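Local coordinates for lysine cyclodeaminase (Streptomyces pristinaespiralis, PDB 5YU3), which catalyses the NAD-dependent cyclodeamination of L-lysine to L-pipecolate and also recognises L-ornithine and L-2,4-diaminobutyrate, at residues Leu35-Arg40 / Gln278-Ala284; Leu45-Arg49 / His257-Arg263. All coordinates share one frame; numbering follows the deposited sequence.

Interaction 1 of 2, residues Leu35-Arg40 / Gln278-Ala284; sequences LAEIGR and QLAHLCA
Leu-35 carries its CG beside the backbone N and anti to the carbonyl carbon (chi1 -78°), while Leu-279 swings its CG anti to the backbone N (chi1 178°). The two branched ends thereby cross at a slant, with CD1 of Leu-35 3.7 Å from CD2 of Leu-279. Closer to the backbone, CB of Leu-35 rests against SG of Cys-283, also at 3.7 Å. The segment axes of helices 35-39 and 279-284 are nearly perpendicular (94°) and approach to 6.8 Å, a spacing explained by the small residues at the crossing. The methyl of Ala-280 lies 3.3 Å from O of Leu-35, and also meets CG2 of Ile-38 at 3.6 Å. Gly-39 permits this depth: its CA makes a CA-H...O contact of 3.5 Å with O of Ala-280, whereas a beta-carbon modelled on Gly-39 would fall 2.3 Å from that same Ala-280 oxygen, a plain clash. CB of Ala-284 fits against the last turn, 3.6 Å from C of Gly-39. No direct hydrogen bond crosses this largely apolar contact, but a water bridges its margin, accepting from NH1 of Arg-40 in the guanidinium plane and donating to O of Ala-284. The Arg-40 group itself lies flat over O of Ala-36. Leu-35 and Cys-283 also reach Val-128 of helix 115-133, and Leu-279 and Leu-282 meet Leu-132 of that helix and Thr-254 of strand 252-255, so the crossing joins the C-terminal end of helix 20-39 to helix 115-133 and strand 252-255.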
loop_
_atom_site.group_PDB
_atom_site.type_symbol
_atom_site.label_atom_id
_atom_site.label_comp_id
_atom_site.label_asym_id
_atom_site.label_seq_id
_atom_site.Cartn_x
_atom_site.Cartn_y
_atom_site.Cartn_z
ATOM N N LEU A 35 -7.059 10.358 19.368
ATOM C CA LEU A 35 -7.458 11.614 18.745
ATOM C C LEU A 35 -7.036 12.812 19.593
ATOM O O LEU A 35 -6.542 13.816 19.061
ATOM C CB LEU A 35 -8.970 11.605 18.498
ATOM C CG LEU A 35 -9.421 10.782 17.283
ATOM C CD1 LEU A 35 -10.942 10.595 17.260
ATOM C CD2 LEU A 35 -8.942 11.428 15.980
ATOM N N ALA A 36 -7.188 12.716 20.916
ATOM C CA ALA A 36 -6.734 13.801 21.782
ATOM C C ALA A 36 -5.225 13.994 21.678
ATOM O O ALA A 36 -4.733 15.132 21.685
ATOM C CB ALA A 36 -7.143 13.529 23.228
ATOM N N GLU A 37 -4.473 12.894 21.558
ATOM C CA GLU A 37 -3.027 13.003 21.359
ATOM C C GLU A 37 -2.692 13.760 20.075
ATOM O O GLU A 37 -1.773 14.588 20.057
ATOM C CB GLU A 37 -2.393 11.611 21.363
ATOM C CG GLU A 37 -2.208 11.070 22.770
ATOM C CD GLU A 37 -1.993 9.564 22.830
ATOM O OE1 GLU A 37 -1.950 8.908 21.768
ATOM O OE2 GLU A 37 -1.874 9.036 23.956
ATOM N N ILE A 38 -3.427 13.498 18.990
ATOM C CA ILE A 38 -3.236 14.279 17.771
ATOM C C ILE A 38 -3.562 15.744 18.034
ATOM O O ILE A 38 -2.816 16.646 17.631
ATOM C CB ILE A 38 -4.089 13.706 16.623
ATOM C CG1 ILE A 38 -3.574 12.325 16.204
ATOM C CG2 ILE A 38 -4.103 14.648 15.425
ATOM C CD1 ILE A 38 -4.322 11.735 15.022
ATOM N N GLY A 39 -4.670 16.004 18.734
ATOM C CA GLY A 39 -5.061 17.379 19.002
ATOM C C GLY A 39 -4.050 18.137 19.841
ATOM O O GLY A 39 -3.928 19.361 19.719
ATOM N N ARG A 40 -3.312 17.433 20.694
ATOM C CA ARG A 40 -2.269 18.047 21.508
ATOM C C ARG A 40 -0.922 18.104 20.802
ATOM O O ARG A 40 0.065 18.543 21.407
ATOM C CB ARG A 40 -2.118 17.294 22.830
ATOM C CG ARG A 40 -3.286 17.506 23.777
ATOM C CD ARG A 40 -2.957 17.005 25.155
ATOM N NE ARG A 40 -2.786 15.560 25.164
ATOM C CZ ARG A 40 -3.753 14.698 25.457
ATOM N NH1 ARG A 40 -4.963 15.142 25.766
ATOM N NH2 ARG A 40 -3.511 13.394 25.447
ATOM N N GLN A 278 -11.124 20.274 13.407
ATOM C CA GLN A 278 -11.170 18.840 13.150
ATOM C C GLN A 278 -11.441 18.067 14.441
ATOM O O GLN A 278 -11.268 18.576 15.554
ATOM C CB GLN A 278 -9.855 18.363 12.528
ATOM C CG GLN A 278 -8.650 18.439 13.453
ATOM C CD GLN A 278 -7.341 18.132 12.738
ATOM O OE1 GLN A 278 -6.800 17.028 12.848
ATOM N NE2 GLN A 278 -6.826 19.109 11.996
ATOM N N LEU A 279 -11.856 16.807 14.275
ATOM C CA LEU A 279 -12.296 16.011 15.420
ATOM C C LEU A 279 -11.200 15.886 16.475
ATOM O O LEU A 279 -11.476 15.991 17.679
ATOM C CB LEU A 279 -12.762 14.637 14.943
ATOM C CG LEU A 279 -13.216 13.637 16.019
ATOM C CD1 LEU A 279 -14.382 14.193 16.818
ATOM C CD2 LEU A 279 -13.591 12.323 15.354
ATOM N N ALA A 280 -9.943 15.692 16.046
ATOM C CA ALA A 280 -8.847 15.592 17.006
ATOM C C ALA A 280 -8.777 16.823 17.901
ATOM O O ALA A 280 -8.507 16.714 19.103
ATOM C CB ALA A 280 -7.514 15.399 16.280
ATOM N N HIS A 281 -9.017 18.009 17.335
ATOM C CA HIS A 281 -8.954 19.210 18.164
ATOM C C HIS A 281 -10.102 19.252 19.163
ATOM O O HIS A 281 -9.906 19.663 20.316
ATOM C CB HIS A 281 -8.946 20.472 17.300
ATOM C CG HIS A 281 -8.713 21.734 18.082
ATOM N ND1 HIS A 281 -9.721 22.616 18.414
ATOM C CD2 HIS A 281 -7.586 22.221 18.657
ATOM C CE1 HIS A 281 -9.216 23.615 19.117
ATOM N NE2 HIS A 281 -7.926 23.392 19.289
ATOM N N LEU A 282 -11.302 18.839 18.739
ATOM C CA LEU A 282 -12.422 18.740 19.672
ATOM C C LEU A 282 -12.098 17.792 20.821
ATOM O O LEU A 282 -12.457 18.054 21.979
ATOM C CB LEU A 282 -13.683 18.273 18.944
ATOM C CG LEU A 282 -14.198 19.053 17.724
ATOM C CD1 LEU A 282 -15.600 18.605 17.369
ATOM C CD2 LEU A 282 -14.153 20.532 17.983
ATOM N N CYS A 283 -11.400 16.693 20.526
ATOM C CA CYS A 283 -11.063 15.733 21.578
ATOM C C CYS A 283 -10.047 16.309 22.558
ATOM O O CYS A 283 -10.121 16.045 23.764
ATOM C CB CYS A 283 -10.531 14.438 20.959
ATOM S SG CYS A 283 -11.774 13.484 20.089
ATOM N N ALA A 284 -9.082 17.092 22.067
ATOM C CA ALA A 284 -8.069 17.633 22.959
ATOM C C ALA A 284 -8.567 18.855 23.721
ATOM O O ALA A 284 -8.141 19.090 24.857
ATOM C CB ALA A 284 -6.804 17.986 22.174
HETATM O O HOH W 1 -6.007 18.005 25.946
#

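Interaction 2 of 2, residues Leu45-Arg49 / His257-Arg263; sequences LSPLR and HPEQALR. With PRO (proline), chain G.
Leu-45 sets its CD1 methyl over the face of the His-257 imidazole, 4.1 Å from the ring centroid and only 7° off the ring normal, a CH-pi contact. CG of His-257 stands anti to its backbone N (chi1 -169°), which turns the ring across to the loop. There NE2 donates in the ring plane to O of Ser-46 at 2.7 Å, a nearly straight bond. The second ring nitrogen, ND1, accepts from the backbone N of Gln-260 at 3.2 Å, tilted from the ring plane, so both nitrogens are engaged and the ring's rotation is fixed. This is a side-chain N-cap: His-257 heads helix 258-264 just after strand 252-255, an outermost strand of the parallel, Rossmann-type sheet, and its NE2 bond ties the start of that helix to the loop leading into strand 50-54 of the mixed sheet. With an alanine here both ring nitrogens are gone, and O of Ser-46 is likely to lose its donor and the first turn of the helix its capping acceptor. Further along, Leu-48 crosses Glu-259 at about a right angle, with its CD1 3.5 Å from CD of Glu-259. OE1 of Gln-260 accepts from N of Arg-49 at 3.2 Å, and its amide stacks on the Arg-49 guanidinium, the planes 25° apart. Their facing donors are served separately: NH1 of Arg-49 by O of Thr-302, NE2 of Gln-260 by OG1 of Thr-302. Salt bridges to Glu-63 and Glu-264 further hold this arginine, whose opposite face meets N of the bound proline, with NH1 of Arg-49 3.5 Å from the ligand OXT. At the backbone of the same residue, NH2 of Arg-263 donates in its guanidinium plane to O of Arg-49 at 2.8 Å, and a water links that oxygen to NH1 of Arg-263.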
loop_
_atom_site.group_PDB
_atom_site.type_symbol
_atom_site.label_atom_id
_atom_site.label_comp_id
_atom_site.label_asym_id
_atom_site.label_seq_id
_atom_site.Cartn_x
_atom_site.Cartn_y
_atom_site.Cartn_z
ATOM N N LEU A 45 -1.806 13.423 12.191
ATOM C CA LEU A 45 -2.714 12.852 11.205
ATOM C C LEU A 45 -1.939 12.038 10.187
ATOM O O LEU A 45 -0.842 12.421 9.770
ATOM C CB LEU A 45 -3.487 13.950 10.471
ATOM C CG LEU A 45 -4.749 14.562 11.062
ATOM C CD1 LEU A 45 -5.283 15.586 10.063
ATOM C CD2 LEU A 45 -5.790 13.484 11.362
ATOM N N SER A 46 -2.530 10.918 9.776
ATOM C CA SER A 46 -1.956 10.099 8.721
ATOM C C SER A 46 -1.895 10.888 7.414
ATOM O O SER A 46 -2.726 11.767 7.169
ATOM C CB SER A 46 -2.788 8.832 8.539
ATOM O OG SER A 46 -3.111 8.294 9.816
ATOM N N PRO A 47 -0.922 10.603 6.555
ATOM C CA PRO A 47 -0.918 11.232 5.233
ATOM C C PRO A 47 -2.176 10.863 4.465
ATOM O O PRO A 47 -2.877 9.904 4.796
ATOM C CB PRO A 47 0.335 10.662 4.567
ATOM C CG PRO A 47 0.668 9.379 5.480
ATOM C CD PRO A 47 0.262 9.679 6.688
ATOM N N LEU A 48 -2.474 11.654 3.436
ATOM C CA LEU A 48 -3.597 11.341 2.562
ATOM C C LEU A 48 -3.459 9.927 2.025
ATOM O O LEU A 48 -2.370 9.499 1.640
ATOM C CB LEU A 48 -3.658 12.318 1.384
ATOM C CG LEU A 48 -4.116 13.753 1.601
ATOM C CD1 LEU A 48 -4.067 14.509 0.271
ATOM C CD2 LEU A 48 -5.513 13.765 2.175
ATOM N N ARG A 49 -4.567 9.195 1.999
ATOM C CA ARG A 49 -4.513 7.885 1.379
ATOM C C ARG A 49 -4.481 8.022 -0.143
ATOM O O ARG A 49 -4.656 9.109 -0.706
ATOM C CB ARG A 49 -5.705 7.035 1.822
ATOM C CG ARG A 49 -7.052 7.614 1.451
ATOM C CD ARG A 49 -8.184 6.641 1.775
ATOM N NE ARG A 49 -9.497 7.276 1.656
ATOM C CZ ARG A 49 -10.368 7.390 2.655
ATOM N NH1 ARG A 49 -10.073 6.896 3.845
ATOM N NH2 ARG A 49 -11.541 7.990 2.459
ATOM N N HIS A 257 -10.395 14.337 9.094
ATOM C CA HIS A 257 -9.126 14.557 8.398
ATOM C C HIS A 257 -9.426 15.649 7.389
ATOM O O HIS A 257 -9.978 15.374 6.317
ATOM C CB HIS A 257 -8.648 13.272 7.724
ATOM C CG HIS A 257 -7.244 13.324 7.206
ATOM N ND1 HIS A 257 -6.821 14.254 6.279
ATOM C CD2 HIS A 257 -6.174 12.532 7.462
ATOM C CE1 HIS A 257 -5.546 14.039 5.996
ATOM N NE2 HIS A 257 -5.129 13.000 6.701
ATOM N N PRO A 258 -9.151 16.914 7.724
ATOM C CA PRO A 258 -9.609 18.015 6.853
ATOM C C PRO A 258 -9.213 17.878 5.392
ATOM O O PRO A 258 -10.066 18.020 4.502
ATOM C CB PRO A 258 -8.981 19.239 7.513
ATOM C CG PRO A 258 -8.829 18.776 9.044
ATOM C CD PRO A 258 -8.605 17.481 9.013
ATOM N N GLU A 259 -7.937 17.600 5.114
ATOM C CA GLU A 259 -7.504 17.518 3.723
ATOM C C GLU A 259 -8.220 16.388 2.995
ATOM O O GLU A 259 -8.666 16.555 1.856
ATOM C CB GLU A 259 -5.988 17.337 3.642
ATOM C CG GLU A 259 -5.463 17.372 2.216
ATOM C CD GLU A 259 -3.941 17.419 2.127
ATOM O OE1 GLU A 259 -3.268 16.956 3.066
ATOM O OE2 GLU A 259 -3.420 17.919 1.105
ATOM N N GLN A 260 -8.353 15.232 3.644
ATOM C CA GLN A 260 -9.068 14.119 3.025
ATOM C C GLN A 260 -10.545 14.437 2.821
ATOM O O GLN A 260 -11.138 14.047 1.808
ATOM C CB GLN A 260 -8.928 12.885 3.901
ATOM C CG GLN A 260 -8.947 11.591 3.163
ATOM C CD GLN A 260 -8.257 10.532 3.967
ATOM O OE1 GLN A 260 -7.077 10.246 3.760
ATOM N NE2 GLN A 260 -8.975 9.966 4.933
ATOM N N ALA A 261 -11.160 15.104 3.801
ATOM C CA ALA A 261 -12.585 15.406 3.717
ATOM C C ALA A 261 -12.874 16.407 2.606
ATOM O O ALA A 261 -13.908 16.320 1.939
ATOM C CB ALA A 261 -13.081 15.941 5.059
ATOM N N LEU A 262 -11.966 17.363 2.389
ATOM C CA LEU A 262 -12.169 18.317 1.305
ATOM C C LEU A 262 -12.123 17.627 -0.048
ATOM O O LEU A 262 -12.734 18.107 -1.012
ATOM C CB LEU A 262 -11.116 19.425 1.389
ATOM C CG LEU A 262 -11.406 20.474 2.468
ATOM C CD1 LEU A 262 -10.163 21.287 2.788
ATOM C CD2 LEU A 262 -12.544 21.398 2.002
ATOM N N ARG A 263 -11.416 16.495 -0.134
ATOM C CA ARG A 263 -11.282 15.735 -1.372
ATOM C C ARG A 263 -12.366 14.677 -1.542
ATOM O O ARG A 263 -12.872 14.497 -2.656
ATOM C CB ARG A 263 -9.899 15.066 -1.431
ATOM C CG ARG A 263 -9.564 14.400 -2.774
ATOM C CD ARG A 263 -8.141 13.843 -2.790
ATOM N NE ARG A 263 -8.031 12.611 -2.005
ATOM C CZ ARG A 263 -6.918 11.888 -1.891
ATOM N NH1 ARG A 263 -5.804 12.273 -2.507
ATOM N NH2 ARG A 263 -6.919 10.773 -1.161
HETATM N N PRO G . -13.023 4.601 3.378
HETATM C CA PRO G . -12.819 3.172 3.965
HETATM C C PRO G . -11.760 3.199 5.102
HETATM O O PRO G . -11.304 2.075 5.379
HETATM C CB PRO G . -12.461 2.487 2.946
HETATM C CG PRO G . -13.335 3.122 1.745
HETATM C CD PRO G . -13.805 4.248 2.178
HETATM O OXT PRO G . -11.408 4.254 5.741
HETATM O O HOH W 2 -3.618 10.700 -2.850
#

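The centres of the two interactions lie about 15 Å apart. Along the chain the order is 35-40, 45-49, 257-263, 278-284, so interaction 2 falls within the span that interaction 1 brackets. Helix 20-39 runs out into the loop that leads to strand 50-54, while helices 258-264 and 279-284 follow one another after strand 252-255. The two interactions touch directly: OE1 of Gln-278 is 3.5 Å from CD1 of Leu-45, and CD1 of Ile-38 is 4.1 Å from N of Leu-45. Together they join one N-terminal connection to the margin of the parallel sheet, interaction 1 farther from the bound proline, interaction 2 reaching its pocket through Arg-49.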